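Local coordinates for arginine decarboxylase, A207R protein (Paramecium bursaria Chlorella virus 1, PDB 2NVA) that catalyses the pyridoxal 5'-phosphate-dependent decarboxylation of arginine to agmatine in a dimer whose active sites draw on both subunits, at residues P348-G351 and A352-V356; G321-D325 and G326-I330; S23-I26 and V27-L30; S70-E73 and I74-I78. One frame throughout, in Å; residues are numbered along the deposited sequence.

Interaction 1: P348-G351 and A352-V356; sequences PSWG and AYTNV. With PL2 ((4-{[(4-{[amino(imino)methyl]amino}butyl)amino]methyl}-5-hydroxy-6-methylpyridin-3-yl)methyl dihydrogen phosphate), chain I.
The hydroxyl OG1 of Thr354 donates a hydrogen bond of 2.8 Å to the backbone O of Trp350, closing a compact loop that leaves strand 344-347 of the mixed beta sheet and runs to the cofactor site of this TIM-barrel decarboxylase. The donor stands well above the carbonyl plane, 46° out of it. Thr354 OG1 sits between its own backbone N and carbonyl carbon (chi1 55°), and the same torsion sends the methyl group toward the indole. There CG2 of Thr354 makes a CH-pi contact over the five-membered ring of Trp350, 3.5 Å from its centroid and 19° off the ring normal. One threonine thus holds Trp350 twice, by its carbonyl and by a ring face. The indole is fixed further by NE1, which bonds to Gly289 O, and by a meeting with the ring of Phe290.

A water bridges the turn: it donates to Ser349 O at 2.8 Å and accepts from Ala352 N at 3.0 Å. The backbone then passes through the left-handed region at Tyr353, whose side chain departs from the folded loop toward the bound agmatine adduct. CD of PL2 lies over the centre of the Tyr353 ring, 4.0 Å above its plane, while Phe361 of the second subunit also packs on this tyrosine. The far end of the ring serves the phosphate of PL2, a ligand that also bonds to Ser179 and to the backbone N of Gly216 and Arg255: Tyr353 OH donates to OP3 of PL2 at 2.6 Å.

Interaction 2: G321-D325 and G326-I330; sequences GCTCD and GVDVI. With PL2 ((4-{[(4-{[amino(imino)methyl]amino}butyl)amino]methyl}-5-hydroxy-6-methylpyridin-3-yl)methyl dihydrogen phosphate), chain J.
Carboxylate oxygen OD2 of Asp328 takes two hydrogen bonds from Thr323, one from OG1 at 2.6 Å and one from the backbone N at 3.0 Å. The amide meets Asp328 OD2 nearly in line with its C-O bond, whereas the hydroxyl comes in on the anti side, 29° out of the carboxylate plane. With CG anti to its backbone N (chi1 173°), the Asp328 carboxylate reaches Thr323, and its other oxygen is bound by Thr286 N. The backbone O of Asp328 accepts from Gly321 N at 3.1 Å.

This dense polar interior gives way to a looser tip, a type I beta turn from Asp325 to Asp328 closed by Asp328 N and Asp325 O at 3.2 Å. Here Gly326 and Val327 are partly exposed. Asp325 OD1 steadies the tip by accepting an almost straight bond of 2.8 Å from Val327 N, which approaches from above the carboxylate plane. Asp325 OD2 instead accepts from NE of the agmatine moiety of PL2 at 2.8 Å and from Tyr287 OH, thereby recognising the guanidinium end of the ligand in the second subunit's active site. Lys148 of the second subunit binds the carbonyls of Gly321, Thr323, Asp325 and Asp328, and the whole loop joins the antiparallel strands 314-320 and 331-337.

Interaction 3: S23-I26 and V27-L30; sequences SPKI and VEDL
Three backbone hydrogen bonds link 23-26 to 27-30 in successive i to i+4 steps: Glu28 N gives to Pro24 O at 2.9 Å, Asp29 N to Lys25 O at 3.0 Å, and Leu30 N to Ile26 O at 3.0 Å. They belong to the start of helix 24-37. Val27 CB lies 3.5 Å from Pro24 O. Ser23 occupies the N-cap position, but its side chain makes no capping bond; OG instead forms a weak bond with Tyr261 O. Proline follows it at the first helical position, where no amide hydrogen is needed for the helical bonding pattern.

Among the charged side chains, Lys25 and Glu28 lie side by side and point the same way. Their salt bridge is long, 3.8 Å between Lys25 NZ and Glu28 OE2, and the lysine aliphatic chain comes nearer, with CD 3.3 Å from Glu28 OE2. Bends at chi2 (-76°) and chi4 (-70°) fold Lys25 back beside the extended glutamate.

The helix belongs to the TIM-barrel domain and leads into barrel strand 41-46. Its Pro24, Val27 and Glu28 rest on helix 53-61, which follows that strand, and Pro24 and Val27 also touch Tyr261.

Apolar packing within the two segments is lighter. Ile26 and Leu30, one turn apart, run alongside each other, and Ile26 CG2 meets Leu30 CD1 at 4.1 Å. Ile26 CG2 is directed there by lying anti to the backbone N, while Ile26 also packs on His260.

Interaction 4: S70-E73 and I74-I78; sequences SSSE and IKKVI
In the beta-alpha-beta unit formed by strand 65-68, helix 71-80 and strand 87-89, the helix starts with Ser70 O accepting from Ile74 N at 3.1 Å. Ser70 is the N-cap, and its OG takes a weak capping bond of 3.4 Å from Glu73 N. The stronger partner of that hydroxyl is Asn362 O of the second subunit, so the helix start lies at the dimer interface. The next i to i+4 bonds follow from Lys75 N to Ser71 O, 2.9 Å, from Lys76 N to Ser72 O, and from Val77 N to Glu73 O, 3.1 Å.

On the outer side two serine-lysine pairs are joined through water. One water donates to Ser71 OG at 2.8 Å and accepts weakly from Lys75 NZ; Ser71 OG is also bonded to Asp98, and the extended Lys75 makes a cation-pi contact with Phe101. A second water donates to Ser72 O at 2.9 Å and accepts weakly from Lys76 NZ. The lysine chain runs extended to CE and then bends at chi4 (69°), bringing Lys76 NZ to 3.1 Å from Ser72 OG.

The inner side is buried and largely apolar. Ile74 lays CG1 3.4 Å from Ser70 O and packs on Phe89 of strand 87-89 and Phe101 of helix 96-105, while Val77 meets Phe66, Cys68 and Ile87. The polar exception, Glu73, bonds through OE2 to Ala69 N and touches Lys48, a cofactor-binding residue. Helix 71-80 thus packs on its two parallel strands, N-terminal end toward the cofactor, as in a TIM barrel.

Along the chain the order is interaction 3, 4, 2, 1. Interactions 3 and 4 lie on helices 24-37 and 71-80 of the TIM-barrel domain, their centres about 23 Å apart. Interactions 1 and 2 lie in loops that follow strands 344-347 and 314-320 of the same mixed sheet, with centres about 18 Å apart. Interactions 1, 2 and 4 touch the second subunit. Within one chain, interactions 1 and 2 serve different active sites: 348-356 supplies a phosphate-binding hydroxyl to the cofactor in the chain's own barrel, whereas 321-330 reaches the agmatine bound in the second subunit. Dimerisation therefore completes each site. Interaction 3, which touches no other chain, lies about 32 Å from interaction 2 between centres.

Interaction 1: P348-G351 and A352-V356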
# COMPACT_ATOMS: atom_id res chain seq x y z
N PRO A 348 10.37 2.55 -17.64
CA PRO A 348 9.65 3.51 -18.48
C PRO A 348 8.17 3.61 -18.10
O PRO A 348 7.64 2.67 -17.54
CB PRO A 348 9.78 2.91 -19.90
CG PRO A 348 10.90 1.90 -19.82
CD PRO A 348 10.86 1.38 -18.40
N SER A 349 7.55 4.74 -18.43
CA SER A 349 6.09 4.91 -18.32
C SER A 349 5.59 4.55 -16.92
O SER A 349 4.69 3.73 -16.75
CB SER A 349 5.35 4.12 -19.41
OG SER A 349 5.79 4.56 -20.71
N TRP A 350 6.20 5.20 -15.93
CA TRP A 350 5.93 4.86 -14.54
C TRP A 350 5.26 6.02 -13.78
O TRP A 350 5.65 6.33 -12.65
CB TRP A 350 7.22 4.38 -13.83
CG TRP A 350 6.90 3.31 -12.83
CD1 TRP A 350 6.90 3.42 -11.46
CD2 TRP A 350 6.46 1.99 -13.13
NE1 TRP A 350 6.50 2.22 -10.90
CE2 TRP A 350 6.23 1.33 -11.90
CE3 TRP A 350 6.23 1.30 -14.34
CZ2 TRP A 350 5.76 0.00 -11.84
CZ3 TRP A 350 5.79 -0.03 -14.28
CH2 TRP A 350 5.56 -0.66 -13.03
N GLY A 351 4.26 6.63 -14.41
CA GLY A 351 3.61 7.79 -13.83
C GLY A 351 2.18 7.58 -13.33
O GLY A 351 1.63 8.47 -12.69
N ALA A 352 1.59 6.42 -13.61
CA ALA A 352 0.18 6.18 -13.27
C ALA A 352 0.02 5.20 -12.12
O ALA A 352 0.41 4.05 -12.25
CB ALA A 352 -0.56 5.69 -14.49
N TYR A 353 -0.54 5.69 -10.99
CA TYR A 353 -0.76 4.87 -9.79
C TYR A 353 0.57 4.32 -9.30
O TYR A 353 0.68 3.13 -8.98
CB TYR A 353 -1.78 3.74 -10.07
CG TYR A 353 -3.09 4.28 -10.59
CD1 TYR A 353 -3.94 5.00 -9.75
CD2 TYR A 353 -3.46 4.10 -11.92
CE1 TYR A 353 -5.13 5.53 -10.21
CE2 TYR A 353 -4.66 4.62 -12.40
CZ TYR A 353 -5.49 5.34 -11.53
OH TYR A 353 -6.67 5.87 -11.98
N THR A 354 1.58 5.20 -9.23
CA THR A 354 2.92 4.81 -8.81
C THR A 354 3.30 5.60 -7.56
O THR A 354 3.17 5.09 -6.43
CB THR A 354 3.94 4.98 -9.94
OG1 THR A 354 3.91 6.33 -10.44
CG2 THR A 354 3.61 4.03 -11.09
N ASN A 355 3.72 6.86 -7.74
CA ASN A 355 4.11 7.70 -6.61
C ASN A 355 2.97 7.96 -5.60
O ASN A 355 3.24 8.11 -4.42
CB ASN A 355 4.74 9.02 -7.06
CG ASN A 355 3.95 9.71 -8.16
OD1 ASN A 355 3.95 9.27 -9.32
ND2 ASN A 355 3.29 10.83 -7.82
N VAL A 356 1.73 8.03 -6.07
CA VAL A 356 0.58 8.31 -5.18
C VAL A 356 0.34 7.19 -4.16
O VAL A 356 -0.34 7.39 -3.15
CB VAL A 356 -0.73 8.56 -5.96
CG1 VAL A 356 -0.66 9.89 -6.72
CG2 VAL A 356 -1.04 7.39 -6.92
N1 PL2 I . -12.72 8.48 -12.59
C2 PL2 I . -13.09 7.76 -11.52
C2A PL2 I . -14.40 8.10 -10.78
C3 PL2 I . -12.27 6.70 -11.11
O3 PL2 I . -12.68 5.98 -10.03
C4 PL2 I . -11.08 6.38 -11.79
C4A PL2 I . -10.13 5.23 -11.35
C5 PL2 I . -10.76 7.18 -12.90
C6 PL2 I . -11.60 8.22 -13.27
P PL2 I . -8.04 5.67 -15.27
N PL2 I . -10.85 4.14 -10.64
CA PL2 I . -10.01 3.56 -9.58
CG PL2 I . -7.87 2.33 -9.04
OP2 PL2 I . -7.86 4.13 -15.68
OP3 PL2 I . -6.67 6.12 -14.53
OP1 PL2 I . -8.35 6.52 -16.46
OP4 PL2 I . -9.22 5.64 -14.17
C5M PL2 I . -9.49 6.92 -13.72
CB PL2 I . -8.68 3.03 -10.14
CD PL2 I . -6.54 1.77 -9.60
NE PL2 I . -5.80 1.21 -8.45
CZ PL2 I . -4.50 0.88 -8.42
NH2 PL2 I . -3.97 0.39 -7.28
NH1 PL2 I . -3.75 1.01 -9.52
O HOH W 1 2.50 3.95 -15.02

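Interaction 2: G321-D325 and G326-I330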
# COMPACT_ATOMS: atom_id res chain seq x y z
N GLY A 321 12.03 -6.19 -4.26
CA GLY A 321 11.91 -4.91 -3.57
C GLY A 321 12.72 -4.94 -2.27
O GLY A 321 13.09 -6.01 -1.79
N CYS A 322 12.94 -3.77 -1.69
CA CYS A 322 13.83 -3.65 -0.53
C CYS A 322 13.23 -4.08 0.81
O CYS A 322 13.96 -4.18 1.80
CB CYS A 322 14.40 -2.23 -0.41
SG CYS A 322 13.15 -0.95 -0.39
N THR A 323 11.91 -4.33 0.87
CA THR A 323 11.28 -4.63 2.17
C THR A 323 11.49 -6.08 2.62
O THR A 323 11.93 -6.94 1.84
CB THR A 323 9.75 -4.32 2.21
OG1 THR A 323 9.03 -5.30 1.46
CG2 THR A 323 9.44 -2.90 1.67
N CYS A 324 11.16 -6.31 3.89
CA CYS A 324 11.17 -7.61 4.58
C CYS A 324 10.26 -8.69 3.98
O CYS A 324 10.44 -9.89 4.22
CB CYS A 324 10.72 -7.40 6.04
SG CYS A 324 9.05 -6.54 6.17
N ASP A 325 9.27 -8.26 3.21
CA ASP A 325 8.13 -9.10 2.83
C ASP A 325 8.38 -9.92 1.57
O ASP A 325 8.92 -9.41 0.59
CB ASP A 325 6.92 -8.18 2.63
CG ASP A 325 5.62 -8.90 2.60
OD1 ASP A 325 5.51 -10.04 2.07
OD2 ASP A 325 4.62 -8.32 3.10
N GLY A 326 7.96 -11.19 1.59
CA GLY A 326 8.12 -12.06 0.42
C GLY A 326 7.21 -11.72 -0.75
O GLY A 326 7.45 -12.15 -1.88
N VAL A 327 6.15 -10.96 -0.48
CA VAL A 327 5.22 -10.50 -1.55
C VAL A 327 5.85 -9.39 -2.41
O VAL A 327 5.43 -9.16 -3.56
CB VAL A 327 3.86 -10.03 -0.96
CG1 VAL A 327 3.93 -8.59 -0.50
CG2 VAL A 327 2.74 -10.22 -1.98
N ASP A 328 6.87 -8.75 -1.84
CA ASP A 328 7.50 -7.59 -2.45
C ASP A 328 8.55 -8.03 -3.47
O ASP A 328 9.76 -8.02 -3.21
CB ASP A 328 8.09 -6.72 -1.33
CG ASP A 328 8.92 -5.57 -1.84
OD1 ASP A 328 8.74 -5.13 -3.01
OD2 ASP A 328 9.79 -5.13 -1.06
N VAL A 329 8.06 -8.42 -4.64
CA VAL A 329 8.89 -8.84 -5.74
C VAL A 329 8.47 -7.98 -6.93
O VAL A 329 7.30 -8.00 -7.33
CB VAL A 329 8.66 -10.35 -6.08
CG1 VAL A 329 9.64 -10.82 -7.14
CG2 VAL A 329 8.77 -11.20 -4.82
N ILE A 330 9.41 -7.23 -7.47
CA ILE A 330 9.14 -6.32 -8.60
C ILE A 330 8.91 -7.10 -9.89
O ILE A 330 7.97 -6.82 -10.64
CB ILE A 330 10.27 -5.25 -8.79
CG1 ILE A 330 10.47 -4.38 -7.52
CG2 ILE A 330 10.03 -4.40 -10.05
CD1 ILE A 330 9.15 -4.06 -6.84
N1 PL2 J . 12.14 -10.00 11.84
C2 PL2 J . 12.27 -9.95 10.51
C2A PL2 J . 13.68 -10.02 9.90
C3 PL2 J . 11.13 -9.86 9.70
O3 PL2 J . 11.27 -9.83 8.35
C4 PL2 J . 9.84 -9.81 10.30
C4A PL2 J . 8.52 -9.70 9.51
C5 PL2 J . 9.79 -9.86 11.72
C6 PL2 J . 10.96 -9.96 12.45
P PL2 J . 6.20 -10.83 13.00
N PL2 J . 8.62 -10.20 8.14
CA PL2 J . 7.94 -9.26 7.21
CG PL2 J . 5.64 -8.65 6.34
OP2 PL2 J . 5.15 -11.81 12.35
OP3 PL2 J . 5.49 -9.39 13.07
OP1 PL2 J . 6.58 -11.25 14.37
OP4 PL2 J . 7.46 -10.69 11.99
C5M PL2 J . 8.44 -9.82 12.44
CB PL2 J . 6.46 -9.02 7.59
CD PL2 J . 4.14 -8.54 6.67
NE PL2 J . 3.50 -7.80 5.57
CZ PL2 J . 2.27 -7.29 5.64
NH2 PL2 J . 1.78 -6.61 4.59
NH1 PL2 J . 1.53 -7.43 6.73

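Interaction 3: S23-I26 and V27-L30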
# COMPACT_ATOMS: atom_id res chain seq x y z
N SER A 23 8.30 14.66 -17.12
CA SER A 23 8.33 15.61 -18.23
C SER A 23 6.97 16.22 -18.55
O SER A 23 6.13 15.58 -19.18
CB SER A 23 8.92 14.97 -19.49
OG SER A 23 8.37 13.67 -19.66
N PRO A 24 6.75 17.47 -18.11
CA PRO A 24 5.53 18.19 -18.45
C PRO A 24 5.26 18.25 -19.96
O PRO A 24 4.10 18.20 -20.37
CB PRO A 24 5.76 19.59 -17.88
CG PRO A 24 6.80 19.41 -16.82
CD PRO A 24 7.64 18.24 -17.21
N LYS A 25 6.31 18.33 -20.78
CA LYS A 25 6.14 18.44 -22.24
C LYS A 25 5.46 17.20 -22.83
O LYS A 25 4.68 17.30 -23.78
CB LYS A 25 7.49 18.67 -22.93
CG LYS A 25 8.27 19.85 -22.36
CD LYS A 25 7.72 21.19 -22.82
CE LYS A 25 8.24 22.36 -21.95
NZ LYS A 25 7.63 22.29 -20.55
N ILE A 26 5.77 16.03 -22.27
CA ILE A 26 5.09 14.81 -22.69
C ILE A 26 3.59 14.94 -22.49
O ILE A 26 2.80 14.62 -23.39
CB ILE A 26 5.67 13.54 -21.99
CG1 ILE A 26 7.01 13.16 -22.65
CG2 ILE A 26 4.68 12.37 -22.06
CD1 ILE A 26 7.66 11.89 -22.05
N VAL A 27 3.19 15.43 -21.33
CA VAL A 27 1.77 15.57 -20.99
C VAL A 27 1.11 16.65 -21.85
O VAL A 27 -0.00 16.45 -22.32
CB VAL A 27 1.59 15.86 -19.49
CG1 VAL A 27 0.12 16.21 -19.15
CG2 VAL A 27 2.05 14.64 -18.70
N GLU A 28 1.81 17.77 -22.07
CA GLU A 28 1.32 18.80 -23.00
C GLU A 28 1.01 18.25 -24.39
O GLU A 28 -0.06 18.53 -24.95
CB GLU A 28 2.31 19.97 -23.11
CG GLU A 28 2.45 20.75 -21.79
CD GLU A 28 3.51 21.84 -21.86
OE1 GLU A 28 3.33 22.85 -21.14
OE2 GLU A 28 4.50 21.69 -22.62
N ASP A 29 1.94 17.47 -24.94
CA ASP A 29 1.73 16.82 -26.23
C ASP A 29 0.54 15.88 -26.21
O ASP A 29 -0.23 15.84 -27.16
CB ASP A 29 2.99 16.08 -26.68
CG ASP A 29 4.14 17.03 -27.00
OD1 ASP A 29 5.29 16.54 -27.09
OD2 ASP A 29 3.92 18.26 -27.16
N LEU A 30 0.37 15.15 -25.11
CA LEU A 30 -0.76 14.23 -24.98
C LEU A 30 -2.09 14.96 -24.81
O LEU A 30 -3.12 14.44 -25.25
CB LEU A 30 -0.55 13.23 -23.82
CG LEU A 30 0.45 12.10 -24.12
CD1 LEU A 30 0.84 11.35 -22.86
CD2 LEU A 30 -0.14 11.12 -25.16

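Interaction 4: S70-E73 and I74-I78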
# COMPACT_ATOMS: atom_id res chain seq x y z
N SER A 70 -11.85 13.59 -3.16
CA SER A 70 -11.92 13.92 -1.74
C SER A 70 -11.68 15.42 -1.54
O SER A 70 -11.27 16.11 -2.48
CB SER A 70 -10.85 13.12 -0.97
OG SER A 70 -9.55 13.42 -1.45
N SER A 71 -11.91 15.90 -0.32
CA SER A 71 -11.61 17.30 0.01
C SER A 71 -10.12 17.61 -0.11
O SER A 71 -9.75 18.70 -0.52
CB SER A 71 -12.11 17.65 1.42
OG SER A 71 -11.49 16.82 2.39
N SER A 72 -9.27 16.65 0.23
CA SER A 72 -7.82 16.83 0.09
C SER A 72 -7.40 17.10 -1.36
O SER A 72 -6.55 17.95 -1.61
CB SER A 72 -7.06 15.62 0.64
OG SER A 72 -5.66 15.78 0.43
N GLU A 73 -8.00 16.37 -2.30
CA GLU A 73 -7.70 16.58 -3.72
C GLU A 73 -8.27 17.91 -4.23
O GLU A 73 -7.64 18.59 -5.04
CB GLU A 73 -8.22 15.41 -4.56
CG GLU A 73 -7.45 14.13 -4.27
CD GLU A 73 -7.75 13.00 -5.26
OE1 GLU A 73 -6.97 12.03 -5.26
OE2 GLU A 73 -8.75 13.08 -6.02
N ILE A 74 -9.46 18.27 -3.76
CA ILE A 74 -10.03 19.57 -4.08
C ILE A 74 -9.06 20.68 -3.64
O ILE A 74 -8.72 21.58 -4.43
CB ILE A 74 -11.43 19.76 -3.42
CG1 ILE A 74 -12.45 18.84 -4.09
CG2 ILE A 74 -11.89 21.22 -3.52
CD1 ILE A 74 -13.76 18.65 -3.28
N LYS A 75 -8.59 20.60 -2.39
CA LYS A 75 -7.62 21.58 -1.86
C LYS A 75 -6.36 21.68 -2.73
O LYS A 75 -5.87 22.79 -2.99
CB LYS A 75 -7.22 21.20 -0.43
CG LYS A 75 -8.33 21.38 0.58
CD LYS A 75 -7.92 20.88 1.98
CE LYS A 75 -9.17 20.79 2.88
NZ LYS A 75 -8.78 20.65 4.33
N LYS A 76 -5.83 20.53 -3.16
CA LYS A 76 -4.62 20.46 -4.01
C LYS A 76 -4.83 21.25 -5.30
O LYS A 76 -3.97 22.02 -5.69
CB LYS A 76 -4.24 19.01 -4.37
CG LYS A 76 -3.66 18.22 -3.22
CD LYS A 76 -3.14 16.85 -3.67
CE LYS A 76 -2.30 16.16 -2.55
NZ LYS A 76 -3.15 15.73 -1.36
N VAL A 77 -5.98 21.03 -5.93
CA VAL A 77 -6.31 21.67 -7.21
C VAL A 77 -6.53 23.19 -7.04
O VAL A 77 -6.03 24.00 -7.85
CB VAL A 77 -7.53 20.97 -7.88
CG1 VAL A 77 -8.04 21.75 -9.10
CG2 VAL A 77 -7.15 19.53 -8.26
N ILE A 78 -7.25 23.56 -5.98
CA ILE A 78 -7.47 24.98 -5.66
C ILE A 78 -6.14 25.71 -5.39
O ILE A 78 -5.92 26.82 -5.87
CB ILE A 78 -8.48 25.15 -4.48
CG1 ILE A 78 -9.88 24.72 -4.94
CG2 ILE A 78 -8.48 26.61 -3.96
CD1 ILE A 78 -10.94 24.71 -3.83
O HOH W 2 -9.04 17.49 3.66
O HOH W 3 -4.30 18.65 0.08